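Long-range contacts in putative glutaryl-CoA dehydrogenase (Thermus thermophilus, PDB 2EBA), which probably belongs to the acyl-CoA dehydrogenase family of flavoproteins and holds flavin-adenine dinucleotide: residues Q243-I248 / Q317-K322; S71-G76 / L304-D309. All blocks are in the same frame, centred on the assembly; numbering follows the deposited sequence.

Contact 1 of 2, residues Q243-I248 / Q317-K322; sequences QARFGI and QVSLAK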
loop_
_atom_site.group_PDB
_atom_site.type_symbol
_atom_site.label_atom_id
_atom_site.label_comp_id
_atom_site.label_asym_id
_atom_site.label_seq_id
_atom_site.Cartn_x
_atom_site.Cartn_y
_atom_site.Cartn_z
ATOM N N GLN A 243 27.798 -5.120 9.837
ATOM C CA GLN A 243 28.783 -4.694 8.838
ATOM C C GLN A 243 28.241 -5.026 7.451
ATOM O O GLN A 243 28.202 -4.171 6.563
ATOM C CB GLN A 243 30.110 -5.434 9.017
ATOM C CG GLN A 243 30.804 -5.184 10.312
ATOM C CD GLN A 243 31.393 -3.820 10.363
ATOM O OE1 GLN A 243 32.039 -3.386 9.414
ATOM N NE2 GLN A 243 31.188 -3.125 11.476
ATOM N N ALA A 244 27.839 -6.285 7.281
ATOM C CA ALA A 244 27.301 -6.760 6.013
ATOM C C ALA A 244 26.055 -5.975 5.605
ATOM O O ALA A 244 25.899 -5.576 4.451
ATOM C CB ALA A 244 26.980 -8.254 6.107
ATOM N N ARG A 245 25.166 -5.746 6.554
ATOM C CA ARG A 245 23.957 -5.010 6.247
ATOM C C ARG A 245 24.260 -3.619 5.714
ATOM O O ARG A 245 23.516 -3.093 4.891
ATOM C CB ARG A 245 23.073 -4.930 7.491
ATOM C CG ARG A 245 22.389 -6.246 7.819
ATOM C CD ARG A 245 21.782 -6.213 9.194
ATOM N NE ARG A 245 21.262 -7.519 9.590
ATOM C CZ ARG A 245 21.052 -7.883 10.854
ATOM N NH1 ARG A 245 21.326 -7.044 11.848
ATOM N NH2 ARG A 245 20.558 -9.082 11.124
ATOM N N PHE A 246 25.362 -3.033 6.173
ATOM C CA PHE A 246 25.754 -1.693 5.737
ATOM C C PHE A 246 25.996 -1.630 4.226
ATOM O O PHE A 246 25.481 -0.747 3.545
ATOM C CB PHE A 246 27.027 -1.240 6.467
ATOM C CG PHE A 246 27.664 -0.015 5.868
ATOM C CD1 PHE A 246 27.147 1.248 6.128
ATOM C CD2 PHE A 246 28.760 -0.131 5.013
ATOM C CE1 PHE A 246 27.709 2.380 5.546
ATOM C CE2 PHE A 246 29.331 0.989 4.420
ATOM C CZ PHE A 246 28.807 2.250 4.684
ATOM N N GLY A 247 26.806 -2.552 3.718
ATOM C CA GLY A 247 27.091 -2.569 2.300
ATOM C C GLY A 247 25.861 -2.907 1.496
ATOM O O GLY A 247 25.706 -2.431 0.383
ATOM N N ILE A 248 24.986 -3.733 2.052
ATOM C CA ILE A 248 23.771 -4.115 1.359
ATOM C C ILE A 248 22.828 -2.921 1.198
ATOM O O ILE A 248 22.151 -2.792 0.186
ATOM C CB ILE A 248 23.052 -5.245 2.104
ATOM C CG1 ILE A 248 23.891 -6.526 2.004
ATOM C CG2 ILE A 248 21.632 -5.427 1.543
ATOM C CD1 ILE A 248 23.390 -7.644 2.847
ATOM N N GLN A 317 20.329 1.559 13.636
ATOM C CA GLN A 317 20.401 2.491 12.516
ATOM C C GLN A 317 20.618 1.707 11.222
ATOM O O GLN A 317 19.993 1.989 10.203
ATOM C CB GLN A 317 21.550 3.496 12.713
ATOM C CG GLN A 317 21.399 4.389 13.927
ATOM C CD GLN A 317 22.528 5.401 14.067
ATOM O OE1 GLN A 317 23.711 5.042 14.058
ATOM N NE2 GLN A 317 22.165 6.674 14.209
ATOM N N VAL A 318 21.516 0.729 11.274
ATOM C CA VAL A 318 21.806 -0.110 10.125
ATOM C C VAL A 318 20.572 -0.914 9.743
ATOM O O VAL A 318 20.258 -1.049 8.573
ATOM C CB VAL A 318 22.979 -1.068 10.411
ATOM C CG1 VAL A 318 23.129 -2.071 9.271
ATOM C CG2 VAL A 318 24.256 -0.268 10.560
ATOM N N SER A 319 19.865 -1.441 10.730
ATOM C CA SER A 319 18.654 -2.199 10.442
ATOM C C SER A 319 17.652 -1.352 9.646
ATOM O O SER A 319 16.999 -1.847 8.721
ATOM C CB SER A 319 17.992 -2.671 11.743
ATOM O OG SER A 319 18.489 -3.925 12.159
ATOM N N LEU A 320 17.526 -0.074 10.012
ATOM C CA LEU A 320 16.602 0.828 9.340
ATOM C C LEU A 320 16.947 0.936 7.864
ATOM O O LEU A 320 16.080 0.759 7.006
ATOM C CB LEU A 320 16.633 2.216 9.982
ATOM C CG LEU A 320 15.809 3.274 9.245
ATOM C CD1 LEU A 320 14.359 2.852 9.231
ATOM C CD2 LEU A 320 15.929 4.610 9.935
ATOM N N ALA A 321 18.216 1.206 7.570
ATOM C CA ALA A 321 18.688 1.351 6.196
ATOM C C ALA A 321 18.572 0.078 5.347
ATOM O O ALA A 321 18.213 0.145 4.179
ATOM C CB ALA A 321 20.130 1.846 6.193
ATOM N N LYS A 322 18.886 -1.074 5.919
ATOM C CA LYS A 322 18.789 -2.323 5.174
ATOM C C LYS A 322 17.322 -2.606 4.843
ATOM O O LYS A 322 16.964 -2.882 3.699
ATOM C CB LYS A 322 19.388 -3.466 5.999
ATOM C CG LYS A 322 19.666 -4.728 5.218
ATOM C CD LYS A 322 18.451 -5.628 5.133
ATOM C CE LYS A 322 18.834 -6.964 4.513
ATOM N NZ LYS A 322 17.703 -7.937 4.516
#
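R245 and V318 make the closest apolar touch between helix 235-269 and helix 315-340. CB of R245 lies 3.4 Å from CG1 of V318. That methyl stands anti to the backbone N of V318 (chi1 172°). From there it also reaches the backbone of the facing helix, with V318 CG1 3.9 Å from F246 N. The second apolar group is built on the stem of K322. Its CG is 4.1 Å from CG of R245 and 4.2 Å from CG2 of I248, which covers it from the next turn. The R245 and K322 chains cross at a slant and touch through their carbon stems.

The polar ends find partners beyond the two segments. R245 runs extended from CG to NE, and NE gives a hydrogen bond to E365 O. Its NH1 stays 4.2 Å from OG of S319, which is bonded to H371 ND1. The K322 chain bends at chi2 (-86°), and NZ is held by three backbone carbonyls, those of V361, Y364 and G366. These oxygens probably help to offset the buried charge. R245 NE and K322 NZ remain 6.2 Å apart.

The helix axes approach to 8.7 Å and run at 36° to one another, so this is roughly parallel packing within the C-terminal helical domain. The R245 side chain is about 8 Å from a bound FAD. Helix 368-380 touches R245, S319 and K322. Helix 87-107 packs on A244 and I248, and helix 281-309 packs on F246 and A321. Y5 of the second subunit packs on A321.

Contact 2 of 2, residues S71-G76 / L304-D309; sequences SSAAYG and LARLKD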
loop_
_atom_site.group_PDB
_atom_site.type_symbol
_atom_site.label_atom_id
_atom_site.label_comp_id
_atom_site.label_asym_id
_atom_site.label_seq_id
_atom_site.Cartn_x
_atom_site.Cartn_y
_atom_site.Cartn_z
ATOM N N SER A 71 37.518 4.395 2.892
ATOM C CA SER A 71 36.359 4.689 3.734
ATOM C C SER A 71 35.195 3.735 3.611
ATOM O O SER A 71 35.136 2.905 2.710
ATOM C CB SER A 71 35.842 6.095 3.447
ATOM O OG SER A 71 35.156 6.130 2.208
ATOM N N SER A 72 34.256 3.875 4.538
ATOM C CA SER A 72 33.058 3.058 4.541
ATOM C C SER A 72 32.228 3.462 3.339
ATOM O O SER A 72 31.629 2.617 2.683
ATOM C CB SER A 72 32.263 3.268 5.829
ATOM O OG SER A 72 32.921 2.647 6.920
ATOM N N ALA A 73 32.206 4.759 3.043
ATOM C CA ALA A 73 31.456 5.250 1.899
ATOM C C ALA A 73 31.975 4.519 0.651
ATOM O O ALA A 73 31.196 4.061 -0.188
ATOM C CB ALA A 73 31.645 6.755 1.760
ATOM N N ALA A 74 33.295 4.393 0.551
ATOM C CA ALA A 74 33.921 3.723 -0.585
ATOM C C ALA A 74 33.495 2.262 -0.661
ATOM O O ALA A 74 33.279 1.737 -1.749
ATOM C CB ALA A 74 35.459 3.825 -0.487
ATOM N N TYR A 75 33.386 1.606 0.491
ATOM C CA TYR A 75 32.957 0.212 0.537
ATOM C C TYR A 75 31.517 0.191 0.048
ATOM O O TYR A 75 31.152 -0.609 -0.808
ATOM C CB TYR A 75 33.064 -0.327 1.974
ATOM C CG TYR A 75 32.436 -1.698 2.229
ATOM C CD1 TYR A 75 32.597 -2.750 1.324
ATOM C CD2 TYR A 75 31.713 -1.944 3.398
ATOM C CE1 TYR A 75 32.051 -4.008 1.584
ATOM C CE2 TYR A 75 31.167 -3.188 3.666
ATOM C CZ TYR A 75 31.336 -4.216 2.756
ATOM O OH TYR A 75 30.768 -5.446 3.010
ATOM N N GLY A 76 30.710 1.102 0.587
ATOM C CA GLY A 76 29.320 1.188 0.187
ATOM C C GLY A 76 29.223 1.401 -1.305
ATOM O O GLY A 76 28.390 0.798 -1.969
ATOM N N LEU A 304 24.843 6.914 7.065
ATOM C CA LEU A 304 25.310 5.775 7.819
ATOM C C LEU A 304 26.800 5.557 7.600
ATOM O O LEU A 304 27.496 5.113 8.496
ATOM C CB LEU A 304 24.530 4.535 7.376
ATOM C CG LEU A 304 23.830 3.730 8.471
ATOM C CD1 LEU A 304 22.902 4.630 9.274
ATOM C CD2 LEU A 304 23.070 2.589 7.847
ATOM N N ALA A 305 27.280 5.862 6.395
ATOM C CA ALA A 305 28.692 5.692 6.069
ATOM C C ALA A 305 29.536 6.637 6.902
ATOM O O ALA A 305 30.588 6.252 7.401
ATOM C CB ALA A 305 28.941 5.946 4.579
ATOM N N ARG A 306 29.077 7.872 7.054
ATOM C CA ARG A 306 29.822 8.838 7.849
ATOM C C ARG A 306 29.771 8.455 9.321
ATOM O O ARG A 306 30.801 8.432 9.986
ATOM C CB ARG A 306 29.277 10.256 7.635
ATOM C CG ARG A 306 29.380 10.748 6.186
ATOM C CD ARG A 306 30.803 10.656 5.615
ATOM N NE ARG A 306 30.897 11.219 4.266
ATOM C CZ ARG A 306 31.804 10.867 3.355
ATOM N NH1 ARG A 306 32.714 9.944 3.636
ATOM N NH2 ARG A 306 31.798 11.426 2.153
ATOM N N LEU A 307 28.584 8.143 9.827
ATOM C CA LEU A 307 28.463 7.739 11.223
ATOM C C LEU A 307 29.390 6.550 11.493
ATOM O O LEU A 307 30.028 6.464 12.540
ATOM C CB LEU A 307 27.016 7.344 11.547
ATOM C CG LEU A 307 25.976 8.445 11.739
ATOM C CD1 LEU A 307 24.587 7.824 11.832
ATOM C CD2 LEU A 307 26.299 9.236 12.993
ATOM N N LYS A 308 29.470 5.641 10.527
ATOM C CA LYS A 308 30.283 4.452 10.678
ATOM C C LYS A 308 31.764 4.757 10.885
ATOM O O LYS A 308 32.393 4.209 11.789
ATOM C CB LYS A 308 30.099 3.542 9.474
ATOM C CG LYS A 308 30.678 2.175 9.701
ATOM C CD LYS A 308 30.546 1.279 8.492
ATOM C CE LYS A 308 31.265 -0.035 8.744
ATOM N NZ LYS A 308 31.314 -0.895 7.539
ATOM N N ASP A 309 32.320 5.635 10.062
ATOM C CA ASP A 309 33.719 5.975 10.195
ATOM C C ASP A 309 34.024 6.804 11.429
ATOM O O ASP A 309 35.158 6.797 11.902
ATOM C CB ASP A 309 34.223 6.699 8.953
ATOM C CG ASP A 309 34.364 5.771 7.767
ATOM O OD1 ASP A 309 34.740 4.609 7.998
ATOM O OD2 ASP A 309 34.107 6.188 6.614
#
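D309 turns its carboxylate to S72, at the first turn of helix 72-85, and takes two hydrogen bonds there. D309 OD2 accepts the N-H of S72, 3.1 Å from its N, through the syn lone pair and nearly straight (164°). D309 OD1 accepts the hydroxyl of S72 at 2.9 Å, but S72 OG comes from above the carboxylate plane, 49° out of it. The two bonds should fix the rotation of the carboxylate. The start of a helix would probably favour its negative charge.

The S72 hydroxyl sits beside its own backbone N, which puts both donors before the one acid. K308 passes alongside this hydroxyl in a fully extended chain, with CD 3.2 Å from S72 OG. Its ammonium goes on to the edge of the Y75 ring, near the ring plane, with K308 NZ 4.3 Å from Y75 CD2. NZ is hydrogen-bonded to Q243 OE1, and Y75 OH to S98 OG.

Next to the polar pair, the backbones come close at A73 and A305. CB of A305 rests 3.7 Å from CA of A73, and the small side chains allow the approach. R306 leaves its backbone away from helix 72-85, then bends at chi2 so that NH1 lies 3.9 Å from CB of A73. Its guanidinium is held by E15 and by L10 O. S71 is the N-cap, its OG accepting from A74 N at 3.0 Å, and the same OG is hydrogen-bonded to E15 OE2.

The axes run at 139°, so helix 72-85 of the N-terminal domain meets the C-terminal end of helix 281-309 obliquely antiparallel. F246 of helix 235-269 packs on S72, Y75, A305 and K308. Helix 13-29 touches A73 and A74.

Overall arrangement
The centres of the two contacts lie 11 Å apart, and helix 281-309 lies between helix 235-269 and helix 315-340 in the chain. In sequence the segments alternate: 71-76, 243-248, 304-309, 317-322. Contact 1 stays inside the C-terminal domain, about 10 Å from the chain centre and near FAD. Contact 2 ties the N-terminal domain to the C-terminal one, about 15 Å from that centre. The two meet directly. F246 CE1 is 3.5 Å from A305 CA, and A321 CB is 3.5 Å from L304 CD2. Together they join both helical domains in one continuous packing, and both also touch the second subunit of the tetramer.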